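Alpha,alpha-trehalose-phosphate synthase (UDP-forming) (Burkholderia multivorans, PDB 5UOF) belongs to glycosyltransferase family 20, enzymes of the GT-B class whose two Rossmann-like domains face each other across a cleft. Local coordinates at residues D133-V138 with K156-F161; Y189-F194 with A459-V464; D260-R265 with R300-Q305; R265-S270 with F359-V364. All coordinates share one frame; numbering follows the deposited sequence.

Overall arrangement
The four contacts fall into two pairs, one in each Rossmann-like domain of a GT-B chain. Contacts 1 and 2 have centres about 8 Å apart and meet at the neighbouring strands 159-162 and 191-194 of the mixed sheet. Contacts 3 and 4, also about 8 Å apart between centres, share Arg265 and the neighbouring strands 301-306 and 266-271 of the six-stranded parallel sheet. Centres of different pairs lie about 40 to 49 Å apart, on opposite sides of the chain's centre. Contact 1 closes first; contacts 3 and 4 then interleave between the two halves of contact 2, whose helix 450-472 brings the end of the chain back to the first domain.

Contact 1. Residues D133-V138 with K156-F161; sequences DDLIWV and KNPIGF
Ile136, Trp137 and Val138 pair in parallel with Ile159, Gly160 and Phe161, joining two adjacent strands in the buried middle of the mixed sheet. The ladder has three backbone rungs. Ile136 N donates to Pro158 O, Gly160 N reaches Ile136 O at 2.8 Å, and Val138 N reaches Gly160 O, again at 2.8 Å and almost straight (175° at the hydrogen).

A side chain extends the pairing ahead of the first rung, where the strands begin. Asn157 ND2 donates to Asp134 O at 3.0 Å, and the acceptor lies in the plane of the amide. With CG set beside the backbone N (chi1 -62°), the carboxamide reaches across to the loop ahead of strand 135-139. The same nitrogen is also bonded to Arg131 O, which should fix the rotation of the amide.

On one face Ile136, Ile159, Val138 and Phe161 make a continuous apolar surface. Ile136 and Ile159 run alongside each other, CB of Ile136 lying 4.0 Å from CG2 of Ile159, and that same methyl meets Val138 CG2 at 4.1 Å. Val138 CG1 comes up against Phe161 CD1. Helix 146-152 packs on Val138 and Ile159 of this layer. Toward the opposite face Leu135 CD2 rests on Pro158 CG at 3.7 Å, and the Trp137 ring brings its CD1 edge to Gly160 O. Helix 450-472 lies over this side, where Phe457 stacks on Trp137.

The two parallel strands, linked through helix 146-152, make a beta-alpha-beta crossover, the repeating unit of a Rossmann-like domain.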
loop_
_atom_site.group_PDB
_atom_site.type_symbol
_atom_site.label_atom_id
_atom_site.label_comp_id
_atom_site.label_asym_id
_atom_site.label_seq_id
_atom_site.Cartn_x
_atom_site.Cartn_y
_atom_site.Cartn_z
ATOM N N ASP A 133 -18.330 -23.400 28.345
ATOM C CA ASP A 133 -19.084 -23.380 27.096
ATOM C C ASP A 133 -19.325 -21.976 26.565
ATOM O O ASP A 133 -20.007 -21.826 25.543
ATOM C CB ASP A 133 -20.433 -24.085 27.272
ATOM C CG ASP A 133 -21.335 -23.369 28.262
ATOM O OD1 ASP A 133 -20.838 -22.959 29.332
ATOM O OD2 ASP A 133 -22.537 -23.203 27.964
ATOM N N ASP A 134 -18.801 -20.950 27.232
ATOM C CA ASP A 134 -18.998 -19.583 26.770
ATOM C C ASP A 134 -18.495 -19.421 25.341
ATOM O O ASP A 134 -17.448 -19.962 24.964
ATOM C CB ASP A 134 -18.270 -18.594 27.677
ATOM C CG ASP A 134 -18.942 -18.419 29.031
ATOM O OD1 ASP A 134 -20.132 -18.785 29.173
ATOM O OD2 ASP A 134 -18.267 -17.894 29.945
ATOM N N LEU A 135 -19.248 -18.668 24.548
ATOM C CA LEU A 135 -18.809 -18.242 23.223
ATOM C C LEU A 135 -18.245 -16.829 23.329
ATOM O O LEU A 135 -18.943 -15.915 23.784
ATOM C CB LEU A 135 -19.976 -18.291 22.239
ATOM C CG LEU A 135 -20.773 -19.595 22.235
ATOM C CD1 LEU A 135 -22.033 -19.459 21.385
ATOM C CD2 LEU A 135 -19.925 -20.753 21.742
ATOM N N ILE A 136 -16.998 -16.639 22.898
ATOM C CA ILE A 136 -16.290 -15.376 23.076
ATOM C C ILE A 136 -16.154 -14.695 21.723
ATOM O O ILE A 136 -15.681 -15.312 20.763
ATOM C CB ILE A 136 -14.915 -15.594 23.724
ATOM C CG1 ILE A 136 -15.085 -16.426 25.008
ATOM C CG2 ILE A 136 -14.252 -14.263 24.034
ATOM C CD1 ILE A 136 -13.768 -16.737 25.695
ATOM N N TRP A 137 -16.537 -13.416 21.662
ATOM C CA TRP A 137 -16.522 -12.628 20.425
ATOM C C TRP A 137 -15.734 -11.343 20.662
ATOM O O TRP A 137 -16.219 -10.432 21.342
ATOM C CB TRP A 137 -17.946 -12.319 19.974
ATOM C CG TRP A 137 -18.031 -11.752 18.576
ATOM C CD1 TRP A 137 -16.998 -11.508 17.719
ATOM C CD2 TRP A 137 -19.225 -11.368 17.894
ATOM N NE1 TRP A 137 -17.476 -10.996 16.535
ATOM C CE2 TRP A 137 -18.842 -10.903 16.618
ATOM C CE3 TRP A 137 -20.586 -11.380 18.236
ATOM C CZ2 TRP A 137 -19.768 -10.447 15.687
ATOM C CZ3 TRP A 137 -21.507 -10.917 17.298
ATOM C CH2 TRP A 137 -21.090 -10.464 16.045
ATOM N N VAL A 138 -14.524 -11.269 20.080
ATOM C CA VAL A 138 -13.590 -10.154 20.248
ATOM C C VAL A 138 -13.693 -9.215 19.052
ATOM O O VAL A 138 -13.711 -9.663 17.898
ATOM C CB VAL A 138 -12.150 -10.681 20.400
ATOM C CG1 VAL A 138 -11.167 -9.526 20.603
ATOM C CG2 VAL A 138 -12.072 -11.691 21.548
ATOM N N LYS A 156 -10.073 -22.921 26.231
ATOM C CA LYS A 156 -10.402 -23.736 25.072
ATOM C C LYS A 156 -11.728 -23.347 24.433
ATOM O O LYS A 156 -12.148 -23.996 23.468
ATOM C CB LYS A 156 -10.423 -25.215 25.468
ATOM C CG LYS A 156 -9.111 -25.660 26.078
ATOM C CD LYS A 156 -8.985 -27.166 26.143
ATOM C CE LYS A 156 -7.580 -27.541 26.594
ATOM N NZ LYS A 156 -6.555 -26.730 25.866
ATOM N N ASN A 157 -12.383 -22.298 24.931
ATOM C CA ASN A 157 -13.685 -21.890 24.428
ATOM C C ASN A 157 -13.628 -21.567 22.934
ATOM O O ASN A 157 -12.572 -21.203 22.409
ATOM C CB ASN A 157 -14.171 -20.651 25.175
ATOM C CG ASN A 157 -14.352 -20.897 26.650
ATOM O OD1 ASN A 157 -13.397 -21.213 27.367
ATOM N ND2 ASN A 157 -15.581 -20.741 27.117
ATOM N N PRO A 158 -14.759 -21.658 22.235
ATOM C CA PRO A 158 -14.836 -21.037 20.907
ATOM C C PRO A 158 -14.586 -19.544 21.035
ATOM O O PRO A 158 -15.204 -18.869 21.860
ATOM C CB PRO A 158 -16.273 -21.332 20.455
ATOM C CG PRO A 158 -16.723 -22.489 21.325
ATOM C CD PRO A 158 -16.044 -22.258 22.633
ATOM N N ILE A 159 -13.662 -19.024 20.224
ATOM C CA ILE A 159 -13.372 -17.597 20.220
ATOM C C ILE A 159 -13.420 -17.114 18.784
ATOM O O ILE A 159 -12.792 -17.713 17.910
ATOM C CB ILE A 159 -11.997 -17.262 20.828
ATOM C CG1 ILE A 159 -11.773 -18.021 22.141
ATOM C CG2 ILE A 159 -11.898 -15.764 21.073
ATOM C CD1 ILE A 159 -10.379 -17.791 22.738
ATOM N N GLY A 160 -14.148 -16.031 18.549
ATOM C CA GLY A 160 -14.209 -15.418 17.237
ATOM C C GLY A 160 -13.656 -14.008 17.268
ATOM O O GLY A 160 -13.714 -13.320 18.289
ATOM N N PHE A 161 -13.128 -13.575 16.126
ATOM C CA PHE A 161 -12.610 -12.226 15.955
ATOM C C PHE A 161 -13.348 -11.593 14.793
ATOM O O PHE A 161 -13.601 -12.258 13.786
ATOM C CB PHE A 161 -11.087 -12.245 15.657
ATOM C CG PHE A 161 -10.461 -10.873 15.526
ATOM C CD1 PHE A 161 -10.342 -10.036 16.633
ATOM C CD2 PHE A 161 -9.951 -10.438 14.305
ATOM C CE1 PHE A 161 -9.755 -8.779 16.517
ATOM C CE2 PHE A 161 -9.360 -9.179 14.185
ATOM C CZ PHE A 161 -9.264 -8.353 15.286
#

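Contact 2. Residues Y189-F194 with A459-V464; sequences YDVTGF and ADLRSV
Val464, on helix 450-472, packs against Asp190, just ahead of strand 191-194, and Val191, its first residue, and the path of Val464 shows how one branched residue can serve two neighbours. Its CB stands back, 4.4 Å from Asp190 CB, leaving the contact to the two methyls. CG1, anti to the backbone N (chi1 175°), lies 3.7 Å from Asp190 CB and nearly as close to the CG of that carboxylate. CG2 turns to the strand and meets Val191 CG2 at 3.8 Å, the two side chains passing head to tail, and also lies 3.9 Å from Asp190 CB.

Val191 CG2 is shared: one helical turn back it lies 4.1 Å from Asp460 O, and Leu461 CD2 stands 4.3 Å from the same methyl. No hydrogen bond crosses the contact. The carboxylate of Asp190 is held by salt bridges to Arg151 and Arg226 and by the backbone N of Ile159, so Val464 touches the root of a side chain whose charged end is already engaged.

The helix segment runs nearly antiparallel to the strand, at 163°, with the axes 9.8 Å apart. Such a C-terminal helix returning to pack on the N-terminal domain is common in GT-B enzymes.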
loop_
_atom_site.group_PDB
_atom_site.type_symbol
_atom_site.label_atom_id
_atom_site.label_comp_id
_atom_site.label_asym_id
_atom_site.label_seq_id
_atom_site.Cartn_x
_atom_site.Cartn_y
_atom_site.Cartn_z
ATOM N N TYR A 189 -7.891 -17.630 16.927
ATOM C CA TYR A 189 -9.348 -17.637 16.867
ATOM C C TYR A 189 -9.863 -18.855 16.110
ATOM O O TYR A 189 -9.250 -19.318 15.146
ATOM C CB TYR A 189 -9.859 -16.358 16.182
ATOM C CG TYR A 189 -9.520 -15.110 16.958
ATOM C CD1 TYR A 189 -10.324 -14.698 18.018
ATOM C CD2 TYR A 189 -8.384 -14.347 16.648
ATOM C CE1 TYR A 189 -10.023 -13.563 18.754
ATOM C CE2 TYR A 189 -8.064 -13.214 17.388
ATOM C CZ TYR A 189 -8.885 -12.834 18.448
ATOM O OH TYR A 189 -8.586 -11.720 19.203
ATOM N N ASP A 190 -11.014 -19.378 16.556
ATOM C CA ASP A 190 -11.701 -20.399 15.773
ATOM C C ASP A 190 -12.411 -19.800 14.572
ATOM O O ASP A 190 -12.588 -20.484 13.558
ATOM C CB ASP A 190 -12.707 -21.148 16.640
ATOM C CG ASP A 190 -12.059 -21.755 17.842
ATOM O OD1 ASP A 190 -11.275 -22.710 17.661
ATOM O OD2 ASP A 190 -12.291 -21.238 18.951
ATOM N N VAL A 191 -12.830 -18.541 14.676
ATOM C CA VAL A 191 -13.463 -17.815 13.583
ATOM C C VAL A 191 -12.791 -16.454 13.467
ATOM O O VAL A 191 -12.690 -15.718 14.458
ATOM C CB VAL A 191 -14.979 -17.643 13.801
ATOM C CG1 VAL A 191 -15.613 -16.924 12.600
ATOM C CG2 VAL A 191 -15.669 -18.998 14.061
ATOM N N THR A 192 -12.317 -16.127 12.269
ATOM C CA THR A 192 -11.726 -14.825 11.977
ATOM C C THR A 192 -12.566 -14.176 10.886
ATOM O O THR A 192 -12.547 -14.627 9.735
ATOM C CB THR A 192 -10.264 -14.979 11.560
ATOM O OG1 THR A 192 -9.551 -15.653 12.607
ATOM C CG2 THR A 192 -9.633 -13.632 11.336
ATOM N N GLY A 193 -13.306 -13.134 11.248
ATOM C CA GLY A 193 -14.251 -12.499 10.348
ATOM C C GLY A 193 -13.762 -11.145 9.885
ATOM O O GLY A 193 -13.095 -10.420 10.631
ATOM N N PHE A 194 -14.110 -10.815 8.642
ATOM C CA PHE A 194 -13.699 -9.592 7.977
ATOM C C PHE A 194 -14.911 -8.887 7.382
ATOM O O PHE A 194 -15.985 -9.470 7.223
ATOM C CB PHE A 194 -12.684 -9.886 6.866
ATOM C CG PHE A 194 -11.429 -10.544 7.363
ATOM C CD1 PHE A 194 -10.371 -9.776 7.803
ATOM C CD2 PHE A 194 -11.329 -11.926 7.407
ATOM C CE1 PHE A 194 -9.215 -10.376 8.283
ATOM C CE2 PHE A 194 -10.182 -12.534 7.879
ATOM C CZ PHE A 194 -9.121 -11.751 8.309
ATOM N N ALA A 459 -23.857 -17.798 14.750
ATOM C CA ALA A 459 -24.093 -19.158 14.273
ATOM C C ALA A 459 -22.788 -19.877 13.963
ATOM O O ALA A 459 -22.661 -21.082 14.205
ATOM C CB ALA A 459 -24.990 -19.143 13.036
ATOM N N ASP A 460 -21.803 -19.160 13.419
ATOM C CA ASP A 460 -20.524 -19.805 13.141
ATOM C C ASP A 460 -19.792 -20.158 14.432
ATOM O O ASP A 460 -19.138 -21.201 14.503
ATOM C CB ASP A 460 -19.669 -18.922 12.233
ATOM C CG ASP A 460 -20.172 -18.914 10.788
ATOM O OD1 ASP A 460 -21.060 -19.734 10.465
ATOM O OD2 ASP A 460 -19.693 -18.089 9.976
ATOM N N LEU A 461 -19.900 -19.317 15.466
ATOM C CA LEU A 461 -19.355 -19.693 16.771
ATOM C C LEU A 461 -20.044 -20.936 17.312
ATOM O O LEU A 461 -19.394 -21.843 17.846
ATOM C CB LEU A 461 -19.503 -18.538 17.759
ATOM C CG LEU A 461 -18.530 -17.373 17.618
ATOM C CD1 LEU A 461 -18.941 -16.247 18.536
ATOM C CD2 LEU A 461 -17.110 -17.840 17.930
ATOM N N ARG A 462 -21.369 -20.996 17.183
ATOM C CA ARG A 462 -22.079 -22.178 17.651
ATOM C C ARG A 462 -21.686 -23.414 16.854
ATOM O O ARG A 462 -21.654 -24.520 17.405
ATOM C CB ARG A 462 -23.587 -21.933 17.591
ATOM C CG ARG A 462 -24.044 -20.928 18.620
ATOM C CD ARG A 462 -25.515 -20.570 18.490
ATOM N NE ARG A 462 -25.931 -19.697 19.586
ATOM C CZ ARG A 462 -26.960 -18.856 19.531
ATOM N NH1 ARG A 462 -27.688 -18.758 18.426
ATOM N NH2 ARG A 462 -27.254 -18.102 20.582
ATOM N N SER A 463 -21.366 -23.250 15.565
ATOM C CA SER A 463 -20.920 -24.391 14.770
ATOM C C SER A 463 -19.582 -24.926 15.263
ATOM O O SER A 463 -19.354 -26.142 15.248
ATOM C CB SER A 463 -20.825 -24.010 13.294
ATOM O OG SER A 463 -22.120 -23.882 12.742
ATOM N N VAL A 464 -18.674 -24.036 15.676
ATOM C CA VAL A 464 -17.421 -24.487 16.277
ATOM C C VAL A 464 -17.707 -25.367 17.488
ATOM O O VAL A 464 -17.155 -26.466 17.627
ATOM C CB VAL A 464 -16.537 -23.285 16.653
ATOM C CG1 VAL A 464 -15.276 -23.767 17.386
ATOM C CG2 VAL A 464 -16.158 -22.506 15.417
#

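Contact 3. Residues D260-R265 with R300-Q305; sequences DALGGR and RVSLVQ. With EDO (1,2-ethanediol), chain E.
Arg265 meets Arg300 and Ser302 without a single hydrogen bond passing between the two segments, and it comes there straight out of a type I' turn built on two glycines. The turn runs from Leu262 to Arg265 and is closed by Arg265 N on Leu262 O at 3.0 Å. Both central residues, Gly263 and Gly264, have positive phi; a side chain at Gly264 (phi 88°) would collide with Gly263 O. The tight reversal ends helix 253-262 and delivers the chain at once into strand 266-271.

The Arg265 side chain crosses the start of strand 301-306 at nearly a right angle. Its CB sits 3.7 Å from Arg300 O, CG lies over the Arg300 backbone, and CD reaches to 4.1 Å from Ser302 OG. CG to NE is fully extended (chi2 -179°), which carries NE to its hydrogen bond with Gly299 O. Leu262, at the other end of the turn, sets CD2 4.0 Å from Ser302 CB, while its CD1 faces O1 of a bound 1,2-ethanediol at 3.2 Å. That hydroxyl donates to Arg265 O at 3.1 Å.

Lys266, next in the chain, takes up regular backbone pairing with Arg300 and Ser302. The turn sits at the end of the parallel sheet where strands 266-271 and 301-306 begin, between helix 253-262 and the first of these strands, with the helix resting through Leu262 on Leu267 and Trp340 donating weakly to Ser302 OG.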
loop_
_atom_site.group_PDB
_atom_site.type_symbol
_atom_site.label_atom_id
_atom_site.label_comp_id
_atom_site.label_asym_id
_atom_site.label_seq_id
_atom_site.Cartn_x
_atom_site.Cartn_y
_atom_site.Cartn_z
ATOM N N ASP A 260 -34.134 26.521 5.561
ATOM C CA ASP A 260 -34.235 27.955 5.319
ATOM C C ASP A 260 -32.894 28.528 4.878
ATOM O O ASP A 260 -32.836 29.359 3.967
ATOM C CB ASP A 260 -34.730 28.675 6.581
ATOM C CG ASP A 260 -36.142 28.266 6.992
ATOM O OD1 ASP A 260 -36.954 27.879 6.120
ATOM O OD2 ASP A 260 -36.441 28.347 8.204
ATOM N N ALA A 261 -31.805 28.096 5.517
ATOM C CA ALA A 261 -30.487 28.622 5.180
ATOM C C ALA A 261 -30.094 28.280 3.750
ATOM O O ALA A 261 -29.346 29.034 3.116
ATOM C CB ALA A 261 -29.443 28.083 6.156
ATOM N N LEU A 262 -30.582 27.151 3.229
ATOM C CA LEU A 262 -30.251 26.744 1.867
ATOM C C LEU A 262 -31.006 27.559 0.827
ATOM O O LEU A 262 -30.500 27.751 -0.283
ATOM C CB LEU A 262 -30.541 25.254 1.679
ATOM C CG LEU A 262 -29.489 24.347 2.313
ATOM C CD1 LEU A 262 -29.985 22.914 2.366
ATOM C CD2 LEU A 262 -28.184 24.430 1.531
ATOM N N GLY A 263 -32.206 28.027 1.153
ATOM C CA GLY A 263 -32.934 28.900 0.246
ATOM C C GLY A 263 -33.228 28.290 -1.104
ATOM O O GLY A 263 -33.146 28.983 -2.125
ATOM N N GLY A 264 -33.570 27.005 -1.134
ATOM C CA GLY A 264 -33.856 26.317 -2.370
ATOM C C GLY A 264 -32.648 25.710 -3.056
ATOM O O GLY A 264 -32.812 24.995 -4.054
ATOM N N ARG A 265 -31.444 25.979 -2.571
ATOM C CA ARG A 265 -30.267 25.374 -3.170
ATOM C C ARG A 265 -30.253 23.871 -2.923
ATOM O O ARG A 265 -30.788 23.379 -1.924
ATOM C CB ARG A 265 -28.996 26.001 -2.598
ATOM C CG ARG A 265 -28.892 27.472 -2.902
ATOM C CD ARG A 265 -27.629 28.082 -2.350
ATOM N NE ARG A 265 -27.658 29.523 -2.570
ATOM C CZ ARG A 265 -27.772 30.422 -1.603
ATOM N NH1 ARG A 265 -27.837 30.031 -0.335
ATOM N NH2 ARG A 265 -27.800 31.713 -1.907
ATOM N N ARG A 300 -26.166 27.607 -6.454
ATOM C CA ARG A 300 -27.305 26.717 -6.579
ATOM C C ARG A 300 -27.117 25.405 -5.835
ATOM O O ARG A 300 -28.014 24.558 -5.867
ATOM C CB ARG A 300 -27.600 26.433 -8.056
ATOM C CG ARG A 300 -27.946 27.699 -8.843
ATOM C CD ARG A 300 -28.525 27.361 -10.205
ATOM N NE ARG A 300 -29.927 26.956 -10.121
ATOM C CZ ARG A 300 -30.951 27.737 -10.454
ATOM N NH1 ARG A 300 -32.195 27.288 -10.343
ATOM N NH2 ARG A 300 -30.732 28.967 -10.903
ATOM N N VAL A 301 -25.970 25.208 -5.190
ATOM C CA VAL A 301 -25.696 24.005 -4.411
ATOM C C VAL A 301 -24.725 24.394 -3.308
ATOM O O VAL A 301 -23.909 25.305 -3.471
ATOM C CB VAL A 301 -25.126 22.867 -5.300
ATOM C CG1 VAL A 301 -23.842 23.313 -5.988
ATOM C CG2 VAL A 301 -24.876 21.598 -4.494
ATOM N N SER A 302 -24.824 23.711 -2.175
ATOM C CA SER A 302 -23.881 23.882 -1.082
ATOM C C SER A 302 -23.444 22.524 -0.564
ATOM O O SER A 302 -24.223 21.570 -0.531
ATOM C CB SER A 302 -24.482 24.673 0.088
ATOM O OG SER A 302 -24.730 26.016 -0.284
ATOM N N LEU A 303 -22.195 22.460 -0.136
ATOM C CA LEU A 303 -21.658 21.274 0.509
ATOM C C LEU A 303 -21.652 21.510 2.013
ATOM O O LEU A 303 -21.114 22.513 2.481
ATOM C CB LEU A 303 -20.242 20.975 -0.001
ATOM C CG LEU A 303 -19.432 19.952 0.812
ATOM C CD1 LEU A 303 -20.095 18.580 0.768
ATOM C CD2 LEU A 303 -17.995 19.883 0.250
ATOM N N VAL A 304 -22.282 20.607 2.764
ATOM C CA VAL A 304 -22.209 20.610 4.219
ATOM C C VAL A 304 -21.317 19.445 4.622
ATOM O O VAL A 304 -21.659 18.284 4.374
ATOM C CB VAL A 304 -23.603 20.496 4.857
ATOM C CG1 VAL A 304 -23.487 20.256 6.366
ATOM C CG2 VAL A 304 -24.387 21.765 4.622
ATOM N N GLN A 305 -20.167 19.756 5.213
ATOM C CA GLN A 305 -19.250 18.757 5.762
ATOM C C GLN A 305 -19.337 18.818 7.279
ATOM O O GLN A 305 -18.981 19.833 7.885
ATOM C CB GLN A 305 -17.813 18.999 5.303
ATOM C CG GLN A 305 -16.801 18.060 5.975
ATOM C CD GLN A 305 -16.901 16.648 5.456
ATOM O OE1 GLN A 305 -16.751 16.417 4.258
ATOM N NE2 GLN A 305 -17.166 15.691 6.351
HETATM C C1 EDO E . -33.364 21.721 0.778
HETATM O O1 EDO E . -32.613 22.925 0.578
HETATM C C2 EDO E . -32.680 20.611 -0.005
HETATM O O2 EDO E . -32.433 21.092 -1.329
#

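Contact 4. Residues R265-S270 with F359-V364; sequences RKLVMS and FRMSQV. With NA (sodium ion), chain C; EDO (1,2-ethanediol), chain E.
Val268 and Val364 form a parallel bridge, Met269 N donating to Val364 O at 2.9 Å, while Leu267 O receives Gln363 N at 3.0 Å and, more weakly, Val364 N. A side chain adds the next rung: Gln363 OE1 accepts the N-H of Leu267 at 2.8 Å, the donor nearly in line with the C=O (168°). A bend at chi2 (75°) folds the glutamine back over its own backbone, and Lys266 crosses it at about a right angle, with CD 3.6 Å from Gln363 CG. A bound 1,2-ethanediol lies against the amide, Gln363 NE2 making a weak bond to its O2.

These residues join the end of helix 352-361 to the middle of the six-stranded parallel sheet, where strand 364-367 enters beside strand 266-271 in the second Rossmann-like domain. On the helix side, Ser362 CB packs against Leu267 CD2 at 3.7 Å and Met269 CG at 3.5 Å, both on the same side of it. Ser362 OG turns back to donate to Phe359 O at 2.8 Å and also bonds to Tyr381 OH. Met269 CB meets the edge of the Phe359 ring at CD1.

At the end of the helix, Arg360 O and, just past it, Ser362 O at 2.3 Å bind a sodium ion, together with two waters and Gln385 OE1. Val268 and Val364 stand side by side on the sheet face covered by helix 416-428, through Leu427.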
loop_
_atom_site.group_PDB
_atom_site.type_symbol
_atom_site.label_atom_id
_atom_site.label_comp_id
_atom_site.label_asym_id
_atom_site.label_seq_id
_atom_site.Cartn_x
_atom_site.Cartn_y
_atom_site.Cartn_z
ATOM N N ARG A 265 -31.444 25.979 -2.571
ATOM C CA ARG A 265 -30.267 25.374 -3.170
ATOM C C ARG A 265 -30.253 23.871 -2.923
ATOM O O ARG A 265 -30.788 23.379 -1.924
ATOM C CB ARG A 265 -28.996 26.001 -2.598
ATOM C CG ARG A 265 -28.892 27.472 -2.902
ATOM C CD ARG A 265 -27.629 28.082 -2.350
ATOM N NE ARG A 265 -27.658 29.523 -2.570
ATOM C CZ ARG A 265 -27.772 30.422 -1.603
ATOM N NH1 ARG A 265 -27.837 30.031 -0.335
ATOM N NH2 ARG A 265 -27.800 31.713 -1.907
ATOM N N LYS A 266 -29.616 23.141 -3.840
ATOM C CA LYS A 266 -29.338 21.727 -3.623
ATOM C C LYS A 266 -28.312 21.558 -2.509
ATOM O O LYS A 266 -27.513 22.452 -2.230
ATOM C CB LYS A 266 -28.813 21.079 -4.905
ATOM C CG LYS A 266 -29.727 21.216 -6.111
ATOM C CD LYS A 266 -30.829 20.184 -6.114
ATOM C CE LYS A 266 -31.609 20.239 -7.432
ATOM N NZ LYS A 266 -32.595 19.126 -7.559
ATOM N N LEU A 267 -28.346 20.392 -1.869
ATOM C CA LEU A 267 -27.540 20.111 -0.693
ATOM C C LEU A 267 -26.754 18.829 -0.917
ATOM O O LEU A 267 -27.342 17.782 -1.223
ATOM C CB LEU A 267 -28.423 19.986 0.555
ATOM C CG LEU A 267 -27.761 19.440 1.826
ATOM C CD1 LEU A 267 -26.662 20.371 2.310
ATOM C CD2 LEU A 267 -28.805 19.230 2.925
ATOM N N VAL A 268 -25.428 18.922 -0.781
ATOM C CA VAL A 268 -24.534 17.765 -0.743
ATOM C C VAL A 268 -24.127 17.560 0.711
ATOM O O VAL A 268 -23.628 18.492 1.355
ATOM C CB VAL A 268 -23.300 17.980 -1.637
ATOM C CG1 VAL A 268 -22.396 16.743 -1.629
ATOM C CG2 VAL A 268 -23.731 18.315 -3.056
ATOM N N MET A 269 -24.351 16.358 1.243
ATOM C CA MET A 269 -24.028 16.047 2.633
ATOM C C MET A 269 -22.805 15.150 2.685
ATOM O O MET A 269 -22.657 14.240 1.862
ATOM C CB MET A 269 -25.188 15.335 3.348
ATOM C CG MET A 269 -26.324 16.232 3.798
ATOM S SD MET A 269 -25.874 17.422 5.077
ATOM C CE MET A 269 -25.309 16.326 6.362
ATOM N N SER A 270 -21.958 15.393 3.682
ATOM C CA SER A 270 -20.730 14.637 3.901
ATOM C C SER A 270 -20.487 14.633 5.407
ATOM O O SER A 270 -20.578 15.684 6.050
ATOM C CB SER A 270 -19.566 15.280 3.129
ATOM O OG SER A 270 -18.354 14.555 3.249
ATOM N N PHE A 359 -29.682 13.926 5.871
ATOM C CA PHE A 359 -29.493 13.070 4.705
ATOM C C PHE A 359 -30.751 13.039 3.851
ATOM O O PHE A 359 -30.684 13.119 2.619
ATOM C CB PHE A 359 -29.144 11.640 5.132
ATOM C CG PHE A 359 -27.794 11.485 5.780
ATOM C CD1 PHE A 359 -26.793 12.420 5.593
ATOM C CD2 PHE A 359 -27.539 10.378 6.585
ATOM C CE1 PHE A 359 -25.546 12.249 6.190
ATOM C CE2 PHE A 359 -26.306 10.201 7.177
ATOM C CZ PHE A 359 -25.309 11.139 6.991
ATOM N N ARG A 360 -31.910 12.908 4.485
ATOM C CA ARG A 360 -33.132 12.797 3.697
ATOM C C ARG A 360 -33.382 14.069 2.893
ATOM O O ARG A 360 -33.821 14.004 1.742
ATOM C CB ARG A 360 -34.325 12.483 4.597
ATOM C CG ARG A 360 -35.617 12.145 3.810
ATOM C CD ARG A 360 -36.659 11.602 4.787
ATOM N NE ARG A 360 -37.902 11.093 4.184
ATOM C CZ ARG A 360 -38.157 9.803 3.945
ATOM N NH1 ARG A 360 -37.250 8.870 4.212
ATOM N NH2 ARG A 360 -39.338 9.436 3.454
ATOM N N MET A 361 -33.097 15.237 3.481
ATOM C CA MET A 361 -33.290 16.529 2.818
ATOM C C MET A 361 -32.365 16.689 1.625
ATOM O O MET A 361 -32.710 17.345 0.636
ATOM C CB MET A 361 -33.028 17.666 3.813
ATOM C CG MET A 361 -33.131 19.069 3.237
ATOM S SD MET A 361 -32.629 20.383 4.378
ATOM C CE MET A 361 -32.865 19.560 5.943
ATOM N N SER A 362 -31.172 16.116 1.721
ATOM C CA SER A 362 -30.136 16.364 0.731
ATOM C C SER A 362 -30.419 15.642 -0.587
ATOM O O SER A 362 -31.210 14.704 -0.669
ATOM C CB SER A 362 -28.789 15.917 1.272
ATOM O OG SER A 362 -28.725 14.507 1.239
ATOM N N GLN A 363 -29.728 16.090 -1.634
ATOM C CA GLN A 363 -29.812 15.463 -2.942
ATOM C C GLN A 363 -28.634 14.551 -3.256
ATOM O O GLN A 363 -28.754 13.698 -4.143
ATOM C CB GLN A 363 -29.904 16.540 -4.026
ATOM C CG GLN A 363 -31.274 17.216 -4.102
ATOM C CD GLN A 363 -31.527 18.205 -2.979
ATOM O OE1 GLN A 363 -30.611 18.860 -2.471
ATOM N NE2 GLN A 363 -32.787 18.317 -2.583
ATOM N N VAL A 364 -27.499 14.733 -2.581
ATOM C CA VAL A 364 -26.287 13.953 -2.837
ATOM C C VAL A 364 -25.680 13.599 -1.489
ATOM O O VAL A 364 -25.578 14.451 -0.604
ATOM C CB VAL A 364 -25.261 14.714 -3.699
ATOM C CG1 VAL A 364 -24.042 13.816 -4.006
ATOM C CG2 VAL A 364 -25.901 15.198 -5.001
HETATM NA NA NA C . -32.925 13.221 -0.302
HETATM C C1 EDO E . -33.364 21.721 0.778
HETATM O O1 EDO E . -32.613 22.925 0.578
HETATM C C2 EDO E . -32.680 20.611 -0.005
HETATM O O2 EDO E . -32.433 21.092 -1.329
HETATM O O HOH W 1 -35.121 12.159 -0.319
HETATM O O HOH W 2 -33.500 13.853 -2.689
#